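Long-range contact in neural cell adhesion molecule 1 (Homo sapiens, PDB 2HAZ), which mediates adhesion between neural cells and carries N-glycans whose polysialylation depends critically on a helix in its first fibronectin type III repeat: residues Gly34-Ala46 with Ser54-Val68. Sequence-based numbering, arbitrary orientation.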
loop_
_atom_site.group_PDB
_atom_site.type_symbol
_atom_site.label_atom_id
_atom_site.label_comp_id
_atom_site.label_asym_id
_atom_site.label_seq_id
_atom_site.Cartn_x
_atom_site.Cartn_y
_atom_site.Cartn_z
ATOM N N GLY A 34 10.495 -16.337 0.326
ATOM C CA GLY A 34 10.719 -17.738 0.679
ATOM C C GLY A 34 9.689 -18.256 1.660
ATOM O O GLY A 34 9.452 -19.470 1.737
ATOM N N VAL A 35 9.078 -17.329 2.400
ATOM C CA VAL A 35 7.953 -17.612 3.305
ATOM C C VAL A 35 6.783 -16.668 2.979
ATOM O O VAL A 35 7.021 -15.560 2.491
ATOM C CB VAL A 35 8.349 -17.493 4.815
ATOM C CG1 VAL A 35 9.295 -18.626 5.227
ATOM C CG2 VAL A 35 8.953 -16.131 5.130
ATOM N N PRO A 36 5.528 -17.110 3.242
ATOM C CA PRO A 36 4.256 -16.478 2.825
ATOM C C PRO A 36 3.972 -15.051 3.321
ATOM O O PRO A 36 4.238 -14.726 4.472
ATOM C CB PRO A 36 3.190 -17.417 3.423
ATOM C CG PRO A 36 3.904 -18.118 4.553
ATOM C CD PRO A 36 5.276 -18.345 4.007
ATOM N N ILE A 37 3.364 -14.237 2.463
ATOM C CA ILE A 37 2.887 -12.900 2.863
ATOM C C ILE A 37 1.789 -12.967 3.924
ATOM O O ILE A 37 0.795 -13.684 3.766
ATOM C CB ILE A 37 2.376 -12.075 1.652
ATOM C CG1 ILE A 37 3.361 -12.146 0.479
ATOM C CG2 ILE A 37 2.050 -10.641 2.076
ATOM C CD1 ILE A 37 4.783 -11.807 0.807
ATOM N N LEU A 38 1.960 -12.195 4.990
ATOM C CA LEU A 38 1.059 -12.214 6.143
ATOM C C LEU A 38 0.119 -11.006 6.209
ATOM O O LEU A 38 -1.049 -11.124 6.579
ATOM C CB LEU A 38 1.867 -12.262 7.437
ATOM C CG LEU A 38 2.890 -13.360 7.736
ATOM C CD1 LEU A 38 3.518 -13.101 9.093
ATOM C CD2 LEU A 38 2.217 -14.703 7.703
ATOM N N LYS A 39 0.668 -9.836 5.895
ATOM C CA LYS A 39 -0.068 -8.578 5.933
ATOM C C LYS A 39 0.512 -7.661 4.884
ATOM O O LYS A 39 1.633 -7.876 4.409
ATOM C CB LYS A 39 0.088 -7.889 7.296
ATOM C CG LYS A 39 -0.627 -8.547 8.455
ATOM C CD LYS A 39 -0.612 -7.628 9.668
ATOM C CE LYS A 39 -1.210 -8.282 10.921
ATOM N NZ LYS A 39 -2.522 -8.954 10.684
ATOM N N TYR A 40 -0.254 -6.628 4.539
ATOM C CA TYR A 40 0.279 -5.486 3.806
ATOM C C TYR A 40 0.286 -4.231 4.654
ATOM O O TYR A 40 -0.579 -4.028 5.512
ATOM C CB TYR A 40 -0.482 -5.245 2.498
ATOM C CG TYR A 40 -0.220 -6.311 1.458
ATOM C CD1 TYR A 40 0.838 -6.200 0.560
ATOM C CD2 TYR A 40 -1.038 -7.432 1.379
ATOM C CE1 TYR A 40 1.082 -7.202 -0.395
ATOM C CE2 TYR A 40 -0.807 -8.436 0.429
ATOM C CZ TYR A 40 0.247 -8.306 -0.450
ATOM O OH TYR A 40 0.462 -9.291 -1.376
ATOM N N LYS A 41 1.262 -3.375 4.408
ATOM C CA LYS A 41 1.274 -2.060 5.031
ATOM C C LYS A 41 1.154 -1.001 3.942
ATOM O O LYS A 41 1.954 -0.966 3.008
ATOM C CB LYS A 41 2.556 -1.864 5.842
ATOM C CG LYS A 41 2.582 -0.592 6.690
ATOM C CD LYS A 41 3.972 -0.437 7.291
ATOM C CE LYS A 41 4.052 0.631 8.330
ATOM N NZ LYS A 41 5.481 0.719 8.804
ATOM N N ALA A 42 0.134 -0.158 4.059
ATOM C CA ALA A 42 0.054 1.049 3.246
ATOM C C ALA A 42 0.548 2.238 4.044
ATOM O O ALA A 42 0.160 2.416 5.193
ATOM C CB ALA A 42 -1.379 1.309 2.786
ATOM N N GLU A 43 1.409 3.032 3.422
ATOM C CA GLU A 43 1.846 4.324 3.939
ATOM C C GLU A 43 1.451 5.421 2.950
ATOM O O GLU A 43 1.674 5.280 1.732
ATOM C CB GLU A 43 3.363 4.324 4.140
ATOM C CG GLU A 43 3.870 3.180 5.007
ATOM C CD GLU A 43 5.371 3.207 5.171
ATOM O OE1 GLU A 43 6.077 2.603 4.326
ATOM O OE2 GLU A 43 5.844 3.844 6.145
ATOM N N TRP A 44 0.876 6.514 3.455
ATOM C CA TRP A 44 0.503 7.636 2.571
ATOM C C TRP A 44 0.847 8.963 3.219
ATOM O O TRP A 44 0.913 9.064 4.449
ATOM C CB TRP A 44 -0.982 7.589 2.161
ATOM C CG TRP A 44 -1.963 7.692 3.306
ATOM C CD1 TRP A 44 -2.552 8.828 3.793
ATOM C CD2 TRP A 44 -2.435 6.615 4.125
ATOM N NE1 TRP A 44 -3.399 8.511 4.837
ATOM C CE2 TRP A 44 -3.351 7.159 5.052
ATOM C CE3 TRP A 44 -2.218 5.229 4.123
ATOM C CZ2 TRP A 44 -4.004 6.370 6.019
ATOM C CZ3 TRP A 44 -2.882 4.440 5.074
ATOM C CH2 TRP A 44 -3.770 5.017 5.998
ATOM N N ARG A 45 1.066 9.975 2.388
ATOM C CA ARG A 45 1.247 11.333 2.898
ATOM C C ARG A 45 0.845 12.369 1.856
ATOM O O ARG A 45 1.020 12.154 0.643
ATOM C CB ARG A 45 2.688 11.562 3.350
ATOM C CG ARG A 45 3.718 11.343 2.301
ATOM C CD ARG A 45 5.032 12.100 2.551
ATOM N NE ARG A 45 5.815 12.004 1.318
ATOM C CZ ARG A 45 6.001 12.995 0.444
ATOM N NH1 ARG A 45 5.517 14.216 0.675
ATOM N NH2 ARG A 45 6.704 12.764 -0.664
ATOM N N ALA A 46 0.287 13.480 2.334
ATOM C CA ALA A 46 -0.044 14.599 1.472
ATOM C C ALA A 46 1.267 15.174 0.927
ATOM O O ALA A 46 2.196 15.464 1.685
ATOM C CB ALA A 46 -0.828 15.646 2.239
ATOM N N SER A 54 -0.022 5.422 8.212
ATOM C CA SER A 54 0.103 4.018 7.867
ATOM C C SER A 54 -0.962 3.161 8.513
ATOM O O SER A 54 -1.496 3.493 9.587
ATOM C CB SER A 54 1.522 3.496 8.163
ATOM O OG SER A 54 1.740 3.245 9.548
ATOM N N LYS A 55 -1.269 2.072 7.824
ATOM C CA LYS A 55 -2.263 1.101 8.254
ATOM C C LYS A 55 -1.932 -0.315 7.746
ATOM O O LYS A 55 -1.451 -0.490 6.638
ATOM C CB LYS A 55 -3.656 1.500 7.765
ATOM C CG LYS A 55 -4.751 0.621 8.319
ATOM C CD LYS A 55 -6.154 1.061 7.931
ATOM C CE LYS A 55 -7.160 0.400 8.878
ATOM N NZ LYS A 55 -8.522 0.412 8.216
ATOM N N TRP A 56 -2.220 -1.307 8.585
ATOM C CA TRP A 56 -2.059 -2.722 8.237
ATOM C C TRP A 56 -3.317 -3.304 7.607
ATOM O O TRP A 56 -4.438 -2.914 7.953
ATOM C CB TRP A 56 -1.711 -3.533 9.504
ATOM C CG TRP A 56 -0.381 -3.182 10.104
ATOM C CD1 TRP A 56 -0.166 -2.437 11.216
ATOM C CD2 TRP A 56 0.904 -3.570 9.618
ATOM N NE1 TRP A 56 1.190 -2.332 11.472
ATOM C CE2 TRP A 56 1.871 -3.014 10.499
ATOM C CE3 TRP A 56 1.342 -4.333 8.520
ATOM C CZ2 TRP A 56 3.250 -3.211 10.326
ATOM C CZ3 TRP A 56 2.731 -4.535 8.350
ATOM C CH2 TRP A 56 3.657 -3.964 9.247
ATOM N N TYR A 57 -3.112 -4.248 6.683
ATOM C CA TYR A 57 -4.190 -4.956 5.974
ATOM C C TYR A 57 -3.867 -6.435 5.891
ATOM O O TYR A 57 -2.731 -6.821 5.611
ATOM C CB TYR A 57 -4.367 -4.408 4.555
ATOM C CG TYR A 57 -4.661 -2.940 4.517
ATOM C CD1 TYR A 57 -5.976 -2.477 4.484
ATOM C CD2 TYR A 57 -3.616 -2.001 4.520
ATOM C CE1 TYR A 57 -6.250 -1.114 4.456
ATOM C CE2 TYR A 57 -3.881 -0.641 4.505
ATOM C CZ TYR A 57 -5.197 -0.203 4.475
ATOM O OH TYR A 57 -5.485 1.139 4.456
ATOM N N ASP A 58 -4.885 -7.257 6.128
ATOM C CA ASP A 58 -4.767 -8.714 5.968
ATOM C C ASP A 58 -4.420 -9.082 4.536
ATOM O O ASP A 58 -5.021 -8.555 3.594
ATOM C CB ASP A 58 -6.076 -9.397 6.319
ATOM C CG ASP A 58 -6.565 -9.051 7.693
ATOM O OD1 ASP A 58 -5.756 -9.042 8.659
ATOM O OD2 ASP A 58 -7.790 -8.802 7.811
ATOM N N ALA A 59 -3.477 -10.009 4.383
ATOM C CA ALA A 59 -3.006 -10.422 3.069
ATOM C C ALA A 59 -4.097 -11.121 2.252
ATOM O O ALA A 59 -4.199 -10.916 1.037
ATOM C CB ALA A 59 -1.766 -11.307 3.194
ATOM N N LYS A 60 -4.914 -11.933 2.918
ATOM C CA LYS A 60 -5.904 -12.728 2.196
ATOM C C LYS A 60 -6.939 -11.877 1.460
ATOM O O LYS A 60 -7.119 -12.037 0.265
ATOM C CB LYS A 60 -6.598 -13.740 3.091
ATOM C CG LYS A 60 -7.314 -14.793 2.261
ATOM C CD LYS A 60 -8.325 -15.517 3.088
ATOM C CE LYS A 60 -8.982 -16.623 2.300
ATOM N NZ LYS A 60 -9.820 -17.434 3.208
ATOM N N GLU A 61 -7.590 -10.960 2.165
ATOM C CA GLU A 61 -8.616 -10.125 1.534
ATOM C C GLU A 61 -8.031 -9.159 0.512
ATOM O O GLU A 61 -8.662 -8.869 -0.507
ATOM C CB GLU A 61 -9.435 -9.362 2.574
ATOM C CG GLU A 61 -10.425 -10.227 3.306
ATOM C CD GLU A 61 -9.806 -10.930 4.485
ATOM O OE1 GLU A 61 -8.575 -10.805 4.694
ATOM O OE2 GLU A 61 -10.539 -11.609 5.232
ATOM N N ALA A 62 -6.826 -8.660 0.780
ATOM C CA ALA A 62 -6.211 -7.692 -0.113
ATOM C C ALA A 62 -5.877 -8.355 -1.447
ATOM O O ALA A 62 -6.153 -7.807 -2.521
ATOM C CB ALA A 62 -4.961 -7.085 0.528
ATOM N N SER A 63 -5.301 -9.553 -1.387
ATOM C CA SER A 63 -4.855 -10.202 -2.604
ATOM C C SER A 63 -6.052 -10.742 -3.400
ATOM O O SER A 63 -5.994 -10.812 -4.622
ATOM C CB SER A 63 -3.827 -11.291 -2.302
ATOM O OG SER A 63 -4.455 -12.405 -1.707
ATOM N N MET A 64 -7.134 -11.069 -2.705
ATOM C CA MET A 64 -8.365 -11.558 -3.342
ATOM C C MET A 64 -9.170 -10.431 -4.011
ATOM O O MET A 64 -9.639 -10.584 -5.146
ATOM C CB MET A 64 -9.230 -12.302 -2.335
ATOM N N GLU A 65 -9.315 -9.306 -3.306
ATOM C CA GLU A 65 -9.994 -8.121 -3.847
ATOM C C GLU A 65 -9.098 -7.380 -4.847
ATOM O O GLU A 65 -9.586 -6.750 -5.795
ATOM C CB GLU A 65 -10.439 -7.190 -2.707
ATOM C CG GLU A 65 -11.745 -6.413 -2.952
ATOM C CD GLU A 65 -13.028 -7.266 -2.910
ATOM O OE1 GLU A 65 -13.165 -8.190 -2.068
ATOM O OE2 GLU A 65 -13.926 -6.988 -3.725
ATOM N N GLY A 66 -7.788 -7.473 -4.649
ATOM C CA GLY A 66 -6.826 -6.737 -5.468
ATOM C C GLY A 66 -6.600 -5.304 -4.996
ATOM O O GLY A 66 -5.851 -4.556 -5.623
ATOM N N ILE A 67 -7.226 -4.940 -3.874
ATOM C CA ILE A 67 -7.164 -3.574 -3.313
ATOM C C ILE A 67 -6.889 -3.504 -1.808
ATOM O O ILE A 67 -7.129 -4.459 -1.052
ATOM C CB ILE A 67 -8.487 -2.763 -3.559
ATOM C CG1 ILE A 67 -9.667 -3.414 -2.829
ATOM C CG2 ILE A 67 -8.722 -2.524 -5.075
ATOM C CD1 ILE A 67 -11.009 -2.698 -2.966
ATOM N N VAL A 68 -6.387 -2.345 -1.393
ATOM C CA VAL A 68 -6.520 -1.884 -0.026
ATOM C C VAL A 68 -7.143 -0.476 -0.046
ATOM O O VAL A 68 -6.903 0.321 -0.979
ATOM C CB VAL A 68 -5.176 -1.924 0.761
ATOM C CG1 VAL A 68 -4.677 -3.357 0.892
ATOM C CG2 VAL A 68 -4.112 -1.019 0.125
HETATM O O HOH W 1 -4.275 -6.227 9.524
#
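Tyr40 and Tyr57 form an antiparallel hydrogen-bonded pair: Tyr40 N donates to Tyr57 O (2.7 Å), and Tyr57 N returns a bond to Tyr40 O. Ala42 and Lys55 make the next hydrogen-bonded pair toward Ser54. On the face carrying Ala42 and Tyr57, Ala42 CB packs 3.6 Å from Tyr57 CE2, and from the opposing sheet Val68 CB sits over the centre of the Tyr57 ring, whose OH bonds to Thr69 O. On the face carrying Lys41 and Trp56, Lys41 runs extended across the indole, CB in a CH-pi contact 4.1 Å from the centroid of the six-membered ring; with CG anti to the backbone N (chi1 -172°), CE comes 3.7 Å from Ser54 OG. Lys39 crosses Trp56 at about a right angle, then bends at its last torsion, bringing NZ to a long salt bridge with Asp58 OD1 (3.8 Å); a water bridges the two, donating to OD1 and held weakly by NZ. These strands are an edge hairpin of the fibronectin type III beta sandwich, and helix 59-65, the novel one critical for N-glycan polysialylation, then carries the chain to the other sheet. Ala59 CA lies at the edge of the Tyr40 ring, which Phe26 meets edge-to-face.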